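Local coordinates for protein exopolyphosphatase (Cytophaga hutchinsonii, PDB 3MDQ) that probably hydrolyses inorganic polyphosphate from the chain end, releasing orthophosphate, as a two-domain Ppx/GppA phosphatase of the actin-like ATPase superfamily, at residues Q4-I9 with Y305-G310; T80-V85 with Y297-G302; F145-K150 with K197-W202; L117-V122 with S133-I138. All coordinates share one frame; numbering follows the deposited sequence. Where two conformers were deposited one is given.

Contact 1 of 4, residues Q4-I9 with Y305-G310; sequences QRIGVI and YTMLDG
Ile6 and Met307 reach toward each other, tip to tip, across the gap between strand 5-9 and helix 305-309, whose axes come within 10.6 Å and cross at 141°. Met307 is a selenomethionine in this crystal. On Ile6 the CB bond already points at the helix, and the side chain then divides between two partners. CG2, placed anti to the backbone N, takes Met307: it lies 3.7 Å from Met307 CE and 3.9 Å from Met307 SE, so one methyl meets the whole end of the selenoether. The other branch, CG1, leaves beside the backbone N and extends to CD1, which meets the CD2 methyl of Leu308 at 3.8 Å. The two branches thus touch successive residues of the last helical turn. Met307 is bent at chi3 (74°), which turns CE so that it ends against Ile6 CG2; its SE also faces Val8 CG2, more loosely, at 4.5 Å. Val8 and Ile6 share this side of the strand, with the hydrogen-bonded backbone of Gly7 between them. The contact is wholly apolar. Outside it, Ile78 of the neighbouring strand 76-81 and Val313 also pack on Met307, and Pro28 touches Leu308. Just past these side chains Gly310 ends the helix with a positive phi; its N bonds to Met307 O at 3.0 Å, one of the two bonds back into the last turn that make a Schellman motif. A C-terminal helix laid on the face of the first sheet, beside its opening strand, fits the RNase H-like domains of the actin-like superfamily.

Contact 2 of 4, residues T80-V85 with Y297-G302; sequences TGTSAV and YSLKEG
Leu299 sends CG anti to its backbone N (chi1 177°), which carries the isobutyl group off the first turn of helix 299-302 and brings CD2 up to face both Thr80 and Thr82. Both threonines hold OG1 between the backbone N and the carbonyl carbon, with CG2 beside the backbone N. This is a buried contact, probably under the floor of the cleft of a two-domain actin-like fold, where the end of strand 76-81 and the residue after it face the start of the C-terminal helix. The single methyl CD2 makes both meetings. Thr82 and Leu299 come tip to tip, CG2 of Thr82 standing 3.7 Å from CD2 of Leu299. Thr80 and Leu299 instead slide past one another, and there it is the hydroxyl OG1 of Thr80 that lies 3.7 Å from Leu299 CD2. That hydroxyl is directed to the backbone: it makes a weak bond to Ile9 O on strand 5-11. Thr82 OG1 makes a weak hydrogen bond to a bound sulfate, probably from the crystallisation liquor, which may mark the phosphate pocket. Leu117 and Ile118 of helix 111-125 touch other parts of Leu299. The helix start is fixed by Glu301, the third residue of its first turn, whose carboxylate turns back on the N-cap residue Ser298. Ser298 N gives Glu301 OE1 a nearly straight bond of 2.9 Å (169°), reaching it on the anti side and out of the carboxylate plane, while Lys300 NZ forms a salt bridge of 3.0 Å to the syn lone pair of Glu301 OE2.

Contact 3 of 4, residues F145-K150 with K197-W202; sequences FIIGNK and KAINTW
Strand 145-148 and helix 197-202 run almost parallel, 7° apart in direction with axes 10.0 Å from each other at their closest, and the backbones come nearest at Ile147 and Trp202, whose CA atoms are 7.6 Å apart. Ile147 carries the whole contact from the strand side, and its two branches meet the helix at different places. CG1 lies beside the backbone N and extends CD1 onto the helix backbone, 3.7 Å from the carbonyl O of Ala198 and 3.9 Å from that residue's CB methyl. The carbonyl is not left bare by this apolar neighbour: Trp202 N bonds to Ala198 O at 2.9 Å within the helix. The same CD1 lies 4.4 Å from CG1 of Ile199, a looser touch at the flank. CG2 of Ile147 turns to the last residue of the helix, Trp202, at 3.8 Å from its CB, the two side chains crossing at a slant. One indole face of Trp202 is covered near the rim by CG2 of Thr201. Trp202 is exposed and also touches a crystal neighbour. On strand 153-159 Leu154 touches Trp202 and Trp155 touches Ala198, while Leu134 touches both Ile147 and Ile199. Ile146, the preceding strand residue, packs instead on helix 111-125. The sheet of the second domain is thereby sandwiched between helices, with helix 193-202 leading on into strand 206-210, as expected of an RNase H-like domain in the actin-like ATPase superfamily.

Contact 4 of 4, residues L117-V122 with S133-I138; sequences LIFRGV and SLAMDI
Helix 111-125, which links the two sheets of the molecule, packs on strand 133-138 through Ile118 against Asp137 and Phe119 against Ala135. The segment axes pass 9.5 Å apart at 116°. Ile118 crosses Asp137 at about a right angle: its tip CD1 rests 3.8 Å from Asp137 OD2 and equally close to Asp137 CG, with CG2 a little farther from the same carboxylate. Asp137 holds CG anti to its backbone N (chi1 -176°), which sets the carboxylate against Ile118, and OD2 is hydrogen-bonded to Ser211 OG, outside the two segments. This residue opens the DIGGGS sequence, probably the second phosphate-binding loop of the actin-like fold; a bound sulfate lies about 4 Å from the Asp137 side chain. Shortening Ile118 to an alanine is likely to strip the apolar cover from one side of the Asp137 carboxylate, leaving that group freer to turn away from Ser211. Two residues earlier on the strand the Ala135 methyl meets the ring edge of Phe119 in its plane, CB lying 3.8 Å from CD1 and 3.9 Å from CE1 of Phe119. The Phe119 ring gets there because chi1 is -158°, a turn that brings the ring forward although its CB bond does not face the strand. One turn on, Val122 CG1 adds a looser touch to Ala135 CB at 4.5 Å.

How the contacts relate
Contacts 1 and 2 share helix 299-309 and sit on neighbouring strands of the first sheet, where Ile9 O meets Thr80 N at 2.9 Å. Contacts 3 and 4 share the second sheet, its strands 133-138 and 143-148 paired at Ile146 O and Ala135 N, 2.8 Å. Helices 111-125 and 299-309 tie these halves together: Arg120 NE of contact 4 makes a 2.8 Å salt bridge with Asp309 OD2 of contact 1, and Leu299 CD1 of contact 2 lies 3.6 Å from Leu117 CB. Bound sulfate near the side chains of Thr82 (about 3 Å) and Asp137 (about 4 Å) may mark the phosphate site; contacts 1 and 3 are peripheral, their centres 27 Å apart.

Contact 1 of 4, residues Q4-I9 with Y305-G310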
loop_
_atom_site.group_PDB
_atom_site.type_symbol
_atom_site.label_atom_id
_atom_site.label_comp_id
_atom_site.label_asym_id
_atom_site.label_seq_id
_atom_site.Cartn_x
_atom_site.Cartn_y
_atom_site.Cartn_z
ATOM N N GLN A 4 -26.037 -2.442 -5.930
ATOM C CA GLN A 4 -26.236 -1.329 -4.948
ATOM C C GLN A 4 -24.922 -0.550 -4.848
ATOM O O GLN A 4 -24.080 -0.628 -5.754
ATOM C CB GLN A 4 -26.680 -1.875 -3.569
ATOM C CG GLN A 4 -27.352 -0.852 -2.626
ATOM C CD GLN A 4 -28.263 0.122 -3.365
ATOM O OE1 GLN A 4 -27.944 1.306 -3.514
ATOM N NE2 GLN A 4 -29.405 -0.382 -3.840
ATOM N N ARG A 5 -24.800 0.286 -3.820
ATOM C CA ARG A 5 -23.555 0.965 -3.555
ATOM C C ARG A 5 -22.741 0.214 -2.526
ATOM O O ARG A 5 -23.275 -0.313 -1.548
ATOM C CB ARG A 5 -23.821 2.378 -3.069
ATOM C CG ARG A 5 -24.494 3.198 -4.112
ATOM C CD ARG A 5 -24.661 4.597 -3.670
ATOM N NE ARG A 5 -25.221 5.395 -4.750
ATOM C CZ ARG A 5 -25.422 6.699 -4.682
ATOM N NH1 ARG A 5 -25.118 7.366 -3.572
ATOM N NH2 ARG A 5 -25.926 7.340 -5.729
ATOM N N ILE A 6 -21.436 0.182 -2.766
ATOM C CA ILE A 6 -20.500 -0.525 -1.893
ATOM C C ILE A 6 -19.509 0.478 -1.357
ATOM O O ILE A 6 -18.985 1.286 -2.105
ATOM C CB ILE A 6 -19.728 -1.638 -2.654
ATOM C CG1 ILE A 6 -20.715 -2.719 -3.114
ATOM C CG2 ILE A 6 -18.622 -2.225 -1.781
ATOM C CD1 ILE A 6 -20.097 -3.754 -4.040
ATOM N N GLY A 7 -19.245 0.423 -0.065
ATOM C CA GLY A 7 -18.223 1.240 0.558
ATOM C C GLY A 7 -17.132 0.350 1.159
ATOM O O GLY A 7 -17.436 -0.623 1.863
ATOM N N VAL A 8 -15.870 0.671 0.880
ATOM C CA VAL A 8 -14.727 -0.064 1.385
ATOM C C VAL A 8 -13.823 0.918 2.108
ATOM O O VAL A 8 -13.500 1.973 1.570
ATOM C CB VAL A 8 -13.920 -0.745 0.243
ATOM C CG1 VAL A 8 -12.717 -1.485 0.813
ATOM C CG2 VAL A 8 -14.791 -1.711 -0.556
ATOM N N ILE A 9 -13.409 0.549 3.326
ATOM C CA ILE A 9 -12.430 1.302 4.115
ATOM C C ILE A 9 -11.191 0.399 4.289
ATOM O O ILE A 9 -11.302 -0.747 4.722
ATOM C CB ILE A 9 -12.962 1.730 5.497
ATOM C CG1 ILE A 9 -14.148 2.671 5.339
ATOM C CG2 ILE A 9 -11.818 2.357 6.352
ATOM C CD1 ILE A 9 -14.980 2.902 6.616
ATOM N N TYR A 305 -13.553 -5.715 -5.871
ATOM C CA TYR A 305 -13.740 -6.638 -6.994
ATOM C C TYR A 305 -13.946 -8.082 -6.519
ATOM O O TYR A 305 -14.646 -8.850 -7.170
ATOM C CB TYR A 305 -12.628 -6.494 -8.021
ATOM C CG TYR A 305 -12.851 -5.291 -8.902
ATOM C CD1 TYR A 305 -13.738 -5.364 -9.964
ATOM C CD2 TYR A 305 -12.244 -4.077 -8.656
ATOM C CE1 TYR A 305 -13.996 -4.259 -10.774
ATOM C CE2 TYR A 305 -12.544 -2.939 -9.463
ATOM C CZ TYR A 305 -13.400 -3.067 -10.510
ATOM O OH TYR A 305 -13.667 -1.966 -11.317
ATOM N N THR A 306 -13.397 -8.425 -5.365
ATOM C CA THR A 306 -13.659 -9.719 -4.729
ATOM C C THR A 306 -15.136 -9.815 -4.389
ATOM O O THR A 306 -15.798 -10.813 -4.673
ATOM C CB THR A 306 -12.736 -9.938 -3.503
ATOM O OG1 THR A 306 -11.391 -9.975 -3.967
ATOM C CG2 THR A 306 -13.036 -11.228 -2.787
HETATM N N MSE A 307 -15.689 -8.726 -3.846
HETATM C CA MSE A 307 -17.138 -8.649 -3.540
HETATM C C MSE A 307 -17.975 -8.781 -4.819
HETATM O O MSE A 307 -18.955 -9.508 -4.833
HETATM C CB MSE A 307 -17.477 -7.345 -2.807
HETATM C CG MSE A 307 -16.960 -7.346 -1.386
HETATM SE SE MSE A 307 -17.067 -5.549 -0.581
HETATM C CE MSE A 307 -19.041 -5.565 -0.342
ATOM N N LEU A 308 -17.612 -8.057 -5.863
ATOM C CA LEU A 308 -18.336 -8.110 -7.123
ATOM C C LEU A 308 -18.233 -9.500 -7.769
ATOM O O LEU A 308 -19.178 -9.945 -8.450
ATOM C CB LEU A 308 -17.844 -7.031 -8.105
ATOM C CG LEU A 308 -18.071 -5.559 -7.673
ATOM C CD1 LEU A 308 -17.477 -4.577 -8.666
ATOM C CD2 LEU A 308 -19.578 -5.320 -7.443
ATOM N N ASP A 309 -17.115 -10.197 -7.568
ATOM C CA ASP A 309 -16.949 -11.580 -8.055
ATOM C C ASP A 309 -17.913 -12.528 -7.323
ATOM O O ASP A 309 -18.178 -13.673 -7.805
ATOM C CB ASP A 309 -15.516 -12.114 -7.832
ATOM C CG ASP A 309 -14.459 -11.501 -8.755
ATOM O OD1 ASP A 309 -14.752 -10.833 -9.777
ATOM O OD2 ASP A 309 -13.239 -11.697 -8.453
ATOM N N GLY A 310 -18.425 -12.113 -6.162
ATOM C CA GLY A 310 -19.202 -12.994 -5.279
ATOM C C GLY A 310 -18.371 -13.923 -4.411
ATOM O O GLY A 310 -18.754 -15.104 -4.181
#

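Contact 2 of 4, residues T80-V85 with Y297-G302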
loop_
_atom_site.group_PDB
_atom_site.type_symbol
_atom_site.label_atom_id
_atom_site.label_comp_id
_atom_site.label_asym_id
_atom_site.label_seq_id
_atom_site.Cartn_x
_atom_site.Cartn_y
_atom_site.Cartn_z
ATOM N N THR A 80 -11.425 -3.079 6.482
ATOM C CA THR A 80 -10.415 -4.070 6.749
ATOM C C THR A 80 -9.360 -3.428 7.650
ATOM O O THR A 80 -9.072 -2.246 7.558
ATOM C CB THR A 80 -9.745 -4.590 5.469
ATOM O OG1 THR A 80 -9.143 -3.489 4.773
ATOM C CG2 THR A 80 -10.756 -5.310 4.548
ATOM N N GLY A 81 -8.839 -4.202 8.567
ATOM C CA GLY A 81 -7.684 -3.807 9.369
ATOM C C GLY A 81 -6.506 -4.691 8.971
ATOM O O GLY A 81 -6.639 -5.911 8.935
ATOM N N THR A 82 -5.348 -4.081 8.718
ATOM C CA THR A 82 -4.177 -4.822 8.210
ATOM C C THR A 82 -2.992 -4.709 9.198
ATOM O O THR A 82 -3.205 -4.944 10.390
ATOM C CB THR A 82 -3.832 -4.374 6.808
ATOM O OG1 THR A 82 -3.670 -2.936 6.755
ATOM C CG2 THR A 82 -4.955 -4.876 5.825
ATOM N N SER A 83 -1.760 -4.464 8.739
ATOM C CA SER A 83 -0.565 -4.671 9.587
ATOM C C SER A 83 -0.645 -4.029 10.999
ATOM O O SER A 83 -0.394 -4.699 12.000
ATOM C CB SER A 83 0.655 -4.112 8.871
ATOM O OG SER A 83 1.816 -4.317 9.655
ATOM N N ALA A 84 -0.881 -2.734 11.088
ATOM C CA ALA A 84 -0.855 -2.091 12.399
ATOM C C ALA A 84 -1.979 -2.626 13.306
ATOM O O ALA A 84 -1.814 -2.756 14.509
ATOM C CB ALA A 84 -0.959 -0.577 12.292
ATOM N N VAL A 85 -3.114 -2.952 12.722
ATOM C CA VAL A 85 -4.244 -3.474 13.497
ATOM C C VAL A 85 -3.953 -4.898 13.950
ATOM O O VAL A 85 -3.983 -5.226 15.160
ATOM C CB VAL A 85 -5.541 -3.410 12.698
ATOM C CG1 VAL A 85 -6.701 -4.071 13.468
ATOM C CG2 VAL A 85 -5.918 -1.955 12.318
ATOM N N TYR A 297 -4.628 0.704 -8.535
ATOM C CA TYR A 297 -5.503 -0.113 -7.654
ATOM C C TYR A 297 -4.668 -0.890 -6.671
ATOM O O TYR A 297 -3.576 -1.377 -6.996
ATOM C CB TYR A 297 -6.303 -1.111 -8.475
ATOM C CG TYR A 297 -7.416 -0.551 -9.330
ATOM C CD1 TYR A 297 -7.599 0.824 -9.512
ATOM C CD2 TYR A 297 -8.278 -1.410 -9.979
ATOM C CE1 TYR A 297 -8.626 1.298 -10.285
ATOM C CE2 TYR A 297 -9.305 -0.937 -10.741
ATOM C CZ TYR A 297 -9.463 0.420 -10.901
ATOM O OH TYR A 297 -10.505 0.872 -11.694
ATOM N N SER A 298 -5.178 -1.039 -5.457
ATOM C CA SER A 298 -4.501 -1.766 -4.413
ATOM C C SER A 298 -5.586 -2.459 -3.545
ATOM O O SER A 298 -6.585 -2.926 -4.069
ATOM C CB SER A 298 -3.561 -0.860 -3.623
ATOM O OG SER A 298 -4.227 0.201 -2.992
ATOM N N LEU A 299 -5.364 -2.575 -2.242
ATOM C CA LEU A 299 -6.259 -3.366 -1.412
ATOM C C LEU A 299 -7.737 -3.010 -1.532
ATOM O O LEU A 299 -8.567 -3.903 -1.670
ATOM C CB LEU A 299 -5.844 -3.294 0.076
ATOM C CG LEU A 299 -6.741 -4.018 1.070
ATOM C CD1 LEU A 299 -6.745 -5.510 0.812
ATOM C CD2 LEU A 299 -6.223 -3.709 2.499
ATOM N N LYS A 300 -8.075 -1.726 -1.462
ATOM C CA LYS A 300 -9.490 -1.342 -1.426
ATOM C C LYS A 300 -10.230 -1.781 -2.702
ATOM O O LYS A 300 -11.363 -2.262 -2.648
ATOM C CB LYS A 300 -9.652 0.159 -1.159
ATOM C CG LYS A 300 -9.162 1.095 -2.237
ATOM C CD LYS A 300 -8.938 2.555 -1.756
ATOM C CE LYS A 300 -8.544 3.547 -2.934
ATOM N NZ LYS A 300 -7.296 3.101 -3.536
ATOM N N GLU A 301 -9.556 -1.639 -3.840
ATOM C CA GLU A 301 -10.110 -2.123 -5.091
ATOM C C GLU A 301 -10.167 -3.648 -5.151
ATOM O O GLU A 301 -11.109 -4.212 -5.671
ATOM C CB GLU A 301 -9.378 -1.592 -6.310
ATOM C CG GLU A 301 -9.599 -0.099 -6.559
ATOM C CD GLU A 301 -8.711 0.829 -5.780
ATOM O OE1 GLU A 301 -7.707 0.406 -5.146
ATOM O OE2 GLU A 301 -9.027 2.071 -5.802
ATOM N N GLY A 302 -9.160 -4.319 -4.607
ATOM C CA GLY A 302 -9.234 -5.755 -4.540
ATOM C C GLY A 302 -10.375 -6.273 -3.717
ATOM O O GLY A 302 -10.982 -7.284 -4.060
#

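Contact 3 of 4, residues F145-K150 with K197-W202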
loop_
_atom_site.group_PDB
_atom_site.type_symbol
_atom_site.label_atom_id
_atom_site.label_comp_id
_atom_site.label_asym_id
_atom_site.label_seq_id
_atom_site.Cartn_x
_atom_site.Cartn_y
_atom_site.Cartn_z
ATOM N N PHE A 145 4.141 -9.218 -1.360
ATOM C CA PHE A 145 4.656 -9.616 -2.641
ATOM C C PHE A 145 3.799 -10.736 -3.182
ATOM O O PHE A 145 3.449 -11.673 -2.427
ATOM C CB PHE A 145 6.070 -10.120 -2.519
ATOM C CG PHE A 145 7.080 -9.074 -2.122
ATOM C CD1 PHE A 145 7.637 -8.251 -3.061
ATOM C CD2 PHE A 145 7.482 -8.962 -0.806
ATOM C CE1 PHE A 145 8.561 -7.293 -2.692
ATOM C CE2 PHE A 145 8.421 -8.029 -0.449
ATOM C CZ PHE A 145 8.968 -7.208 -1.378
ATOM N N ILE A 146 3.425 -10.637 -4.460
ATOM C CA ILE A 146 2.618 -11.649 -5.111
ATOM C C ILE A 146 3.196 -11.973 -6.494
ATOM O O ILE A 146 3.508 -11.032 -7.260
ATOM C CB ILE A 146 1.146 -11.211 -5.305
ATOM C CG1 ILE A 146 0.533 -10.625 -4.029
ATOM C CG2 ILE A 146 0.298 -12.385 -5.852
ATOM C CD1 ILE A 146 0.583 -9.129 -3.962
ATOM N N ILE A 147 3.353 -13.262 -6.824
ATOM C CA ILE A 147 3.756 -13.672 -8.149
ATOM C C ILE A 147 2.560 -14.304 -8.829
ATOM O O ILE A 147 1.983 -15.203 -8.270
ATOM C CB ILE A 147 4.949 -14.613 -8.138
ATOM C CG1 ILE A 147 6.185 -13.931 -7.556
ATOM C CG2 ILE A 147 5.239 -15.173 -9.553
ATOM C CD1 ILE A 147 7.388 -14.828 -7.321
ATOM N N GLY A 148 2.175 -13.781 -9.988
ATOM C CA GLY A 148 1.025 -14.313 -10.695
ATOM C C GLY A 148 0.829 -13.702 -12.049
ATOM O O GLY A 148 1.729 -13.069 -12.617
ATOM N N ASN A 149 -0.377 -13.893 -12.589
ATOM C CA ASN A 149 -0.743 -13.371 -13.921
ATOM C C ASN A 149 -2.206 -13.049 -13.928
ATOM O O ASN A 149 -2.768 -12.858 -12.879
ATOM C CB ASN A 149 -0.334 -14.372 -15.015
ATOM C CG ASN A 149 -0.995 -15.732 -14.837
ATOM O OD1 ASN A 149 -2.075 -15.855 -14.278
ATOM N ND2 ASN A 149 -0.342 -16.767 -15.352
ATOM N N LYS A 150 -2.839 -12.946 -15.102
ATOM C CA LYS A 150 -4.200 -12.472 -15.170
ATOM C C LYS A 150 -5.194 -13.380 -14.481
ATOM O O LYS A 150 -6.285 -12.921 -14.098
ATOM C CB LYS A 150 -4.662 -12.258 -16.628
ATOM C CG LYS A 150 -4.885 -13.515 -17.438
ATOM C CD LYS A 150 -5.488 -13.128 -18.805
ATOM C CE LYS A 150 -5.803 -14.346 -19.660
ATOM N NZ LYS A 150 -6.301 -13.919 -21.002
ATOM N N LYS A 197 13.665 -17.129 -3.151
ATOM C CA LYS A 197 13.364 -18.504 -3.523
ATOM C C LYS A 197 12.199 -18.556 -4.494
ATOM O O LYS A 197 12.253 -19.266 -5.489
ATOM C CB LYS A 197 13.120 -19.347 -2.269
ATOM C CG LYS A 197 14.404 -19.627 -1.513
ATOM C CD LYS A 197 14.134 -20.497 -0.292
ATOM C CE LYS A 197 15.413 -20.802 0.473
ATOM N NZ LYS A 197 15.074 -21.221 1.861
ATOM N N ALA A 198 11.136 -17.797 -4.192
ATOM C CA ALA A 198 9.975 -17.749 -5.085
ATOM C C ALA A 198 10.277 -17.185 -6.461
ATOM O O ALA A 198 9.748 -17.655 -7.467
ATOM C CB ALA A 198 8.830 -16.991 -4.420
ATOM N N ILE A 199 11.086 -16.145 -6.504
ATOM C CA ILE A 199 11.509 -15.575 -7.774
ATOM C C ILE A 199 12.297 -16.604 -8.582
ATOM O O ILE A 199 12.075 -16.788 -9.794
ATOM C CB ILE A 199 12.339 -14.284 -7.569
ATOM C CG1 ILE A 199 11.434 -13.160 -7.080
ATOM C CG2 ILE A 199 13.072 -13.849 -8.870
ATOM C CD1 ILE A 199 12.172 -11.864 -6.608
ATOM N N ASN A 200 13.149 -17.365 -7.906
ATOM C CA ASN A 200 13.919 -18.406 -8.617
ATOM C C ASN A 200 13.042 -19.518 -9.142
ATOM O O ASN A 200 13.284 -20.052 -10.221
ATOM C CB ASN A 200 14.974 -18.978 -7.672
ATOM C CG ASN A 200 16.107 -17.989 -7.397
ATOM O OD1 ASN A 200 16.256 -16.983 -8.093
ATOM N ND2 ASN A 200 16.917 -18.284 -6.373
ATOM N N THR A 201 12.023 -19.866 -8.384
ATOM C CA THR A 201 11.064 -20.903 -8.762
ATOM C C THR A 201 10.177 -20.493 -9.931
ATOM O O THR A 201 10.059 -21.228 -10.924
ATOM C CB THR A 201 10.198 -21.299 -7.568
ATOM O OG1 THR A 201 11.061 -21.858 -6.582
ATOM C CG2 THR A 201 9.150 -22.354 -7.940
ATOM N N TRP A 202 9.566 -19.313 -9.833
ATOM C CA TRP A 202 8.563 -18.909 -10.833
ATOM C C TRP A 202 9.060 -17.993 -11.956
ATOM O O TRP A 202 8.338 -17.851 -12.991
ATOM C CB TRP A 202 7.364 -18.279 -10.122
ATOM C CG TRP A 202 6.695 -19.212 -9.184
ATOM C CD1 TRP A 202 6.763 -19.213 -7.817
ATOM C CD2 TRP A 202 5.905 -20.344 -9.540
ATOM N NE1 TRP A 202 6.041 -20.258 -7.295
ATOM C CE2 TRP A 202 5.502 -20.967 -8.337
ATOM C CE3 TRP A 202 5.482 -20.887 -10.761
ATOM C CZ2 TRP A 202 4.692 -22.099 -8.319
ATOM C CZ3 TRP A 202 4.672 -22.012 -10.742
ATOM C CH2 TRP A 202 4.286 -22.606 -9.525
#

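Contact 4 of 4, residues L117-V122 with S133-I138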
loop_
_atom_site.group_PDB
_atom_site.type_symbol
_atom_site.label_atom_id
_atom_site.label_comp_id
_atom_site.label_asym_id
_atom_site.label_seq_id
_atom_site.Cartn_x
_atom_site.Cartn_y
_atom_site.Cartn_z
ATOM N N LEU A 117 -5.888 -10.159 -1.838
ATOM C CA LEU A 117 -6.864 -9.142 -2.179
ATOM C C LEU A 117 -6.203 -8.023 -2.967
ATOM O O LEU A 117 -6.764 -7.546 -3.954
ATOM C CB LEU A 117 -7.544 -8.613 -0.914
ATOM C CG LEU A 117 -8.423 -9.580 -0.165
ATOM C CD1 LEU A 117 -8.705 -9.028 1.240
ATOM C CD2 LEU A 117 -9.749 -9.825 -0.934
ATOM N N ILE A 118 -5.013 -7.602 -2.559
ATOM C CA ILE A 118 -4.255 -6.613 -3.332
ATOM C C ILE A 118 -4.109 -7.093 -4.784
ATOM O O ILE A 118 -4.343 -6.323 -5.736
ATOM C CB ILE A 118 -2.882 -6.338 -2.730
ATOM C CG1 ILE A 118 -3.063 -5.553 -1.420
ATOM C CG2 ILE A 118 -1.986 -5.587 -3.737
ATOM C CD1 ILE A 118 -1.848 -5.597 -0.492
ATOM N N PHE A 119 -3.704 -8.344 -4.959
ATOM C CA PHE A 119 -3.479 -8.842 -6.330
ATOM C C PHE A 119 -4.755 -8.864 -7.165
ATOM O O PHE A 119 -4.700 -8.610 -8.386
ATOM C CB PHE A 119 -2.791 -10.206 -6.355
ATOM C CG PHE A 119 -2.087 -10.517 -7.646
ATOM C CD1 PHE A 119 -0.937 -9.830 -8.020
ATOM C CD2 PHE A 119 -2.574 -11.483 -8.485
ATOM C CE1 PHE A 119 -0.262 -10.133 -9.187
ATOM C CE2 PHE A 119 -1.871 -11.817 -9.664
ATOM C CZ PHE A 119 -0.758 -11.150 -9.998
ATOM N N ARG A 120 -5.911 -9.117 -6.542
ATOM C CA ARG A 120 -7.166 -9.012 -7.302
ATOM C C ARG A 120 -7.359 -7.593 -7.833
ATOM O O ARG A 120 -7.849 -7.426 -8.951
ATOM C CB ARG A 120 -8.367 -9.422 -6.442
ATOM C CG ARG A 120 -9.698 -9.244 -7.120
ATOM C CD ARG A 120 -9.864 -10.238 -8.275
ATOM N NE ARG A 120 -11.093 -10.032 -9.047
ATOM C CZ ARG A 120 -11.229 -9.196 -10.067
ATOM N NH1 ARG A 120 -10.246 -8.406 -10.467
ATOM N NH2 ARG A 120 -12.406 -9.134 -10.681
ATOM N N GLY A 121 -6.987 -6.582 -7.059
ATOM C CA GLY A 121 -7.045 -5.203 -7.552
ATOM C C GLY A 121 -6.062 -4.947 -8.689
ATOM O O GLY A 121 -6.420 -4.348 -9.722
ATOM N N VAL A 122 -4.846 -5.450 -8.532
ATOM C CA VAL A 122 -3.820 -5.321 -9.581
ATOM C C VAL A 122 -4.281 -5.965 -10.879
ATOM O O VAL A 122 -4.107 -5.372 -11.973
ATOM C CB VAL A 122 -2.480 -5.904 -9.094
ATOM C CG1 VAL A 122 -1.433 -5.999 -10.245
ATOM C CG2 VAL A 122 -1.927 -5.071 -7.930
ATOM N N SER A 133 4.294 -12.118 -13.304
ATOM C CA SER A 133 4.575 -10.797 -12.799
ATOM C C SER A 133 4.761 -10.854 -11.286
ATOM O O SER A 133 4.068 -11.607 -10.596
ATOM C CB SER A 133 3.410 -9.860 -13.131
ATOM O OG SER A 133 3.135 -9.932 -14.560
ATOM N N LEU A 134 5.663 -10.003 -10.780
ATOM C CA LEU A 134 5.815 -9.809 -9.349
ATOM C C LEU A 134 5.172 -8.475 -9.020
ATOM O O LEU A 134 5.591 -7.409 -9.541
ATOM C CB LEU A 134 7.289 -9.832 -8.941
ATOM C CG LEU A 134 7.589 -9.480 -7.485
ATOM C CD1 LEU A 134 6.971 -10.498 -6.498
ATOM C CD2 LEU A 134 9.131 -9.323 -7.254
ATOM N N ALA A 135 4.156 -8.497 -8.155
ATOM C CA ALA A 135 3.558 -7.278 -7.644
ATOM C C ALA A 135 3.991 -7.041 -6.221
ATOM O O ALA A 135 4.097 -7.991 -5.448
ATOM C CB ALA A 135 1.993 -7.360 -7.723
HETATM N N MSE A 136 4.226 -5.763 -5.889
HETATM C CA MSE A 136 4.646 -5.384 -4.544
HETATM C C MSE A 136 3.871 -4.172 -4.025
HETATM O O MSE A 136 3.700 -3.173 -4.736
HETATM C CB MSE A 136 6.158 -5.162 -4.485
HETATM C CG MSE A 136 6.666 -4.088 -5.287
HETATM SE SE MSE A 136 8.668 -3.951 -5.022
HETATM C CE MSE A 136 8.876 -3.430 -3.308
ATOM N N ASP A 137 3.340 -4.294 -2.811
ATOM C CA ASP A 137 2.583 -3.242 -2.152
ATOM C C ASP A 137 3.349 -2.815 -0.917
ATOM O O ASP A 137 3.519 -3.610 -0.007
ATOM C CB ASP A 137 1.183 -3.710 -1.785
ATOM C CG ASP A 137 0.350 -2.588 -1.179
ATOM O OD1 ASP A 137 0.746 -2.034 -0.124
ATOM O OD2 ASP A 137 -0.687 -2.236 -1.791
ATOM N N ILE A 138 3.888 -1.602 -0.930
ATOM C CA ILE A 138 4.622 -1.055 0.218
ATOM C C ILE A 138 3.737 -0.143 1.033
ATOM O O ILE A 138 3.180 0.847 0.505
ATOM C CB ILE A 138 5.832 -0.230 -0.218
ATOM C CG1 ILE A 138 6.799 -1.107 -1.006
ATOM C CG2 ILE A 138 6.526 0.333 1.023
ATOM C CD1 ILE A 138 7.960 -0.286 -1.612
#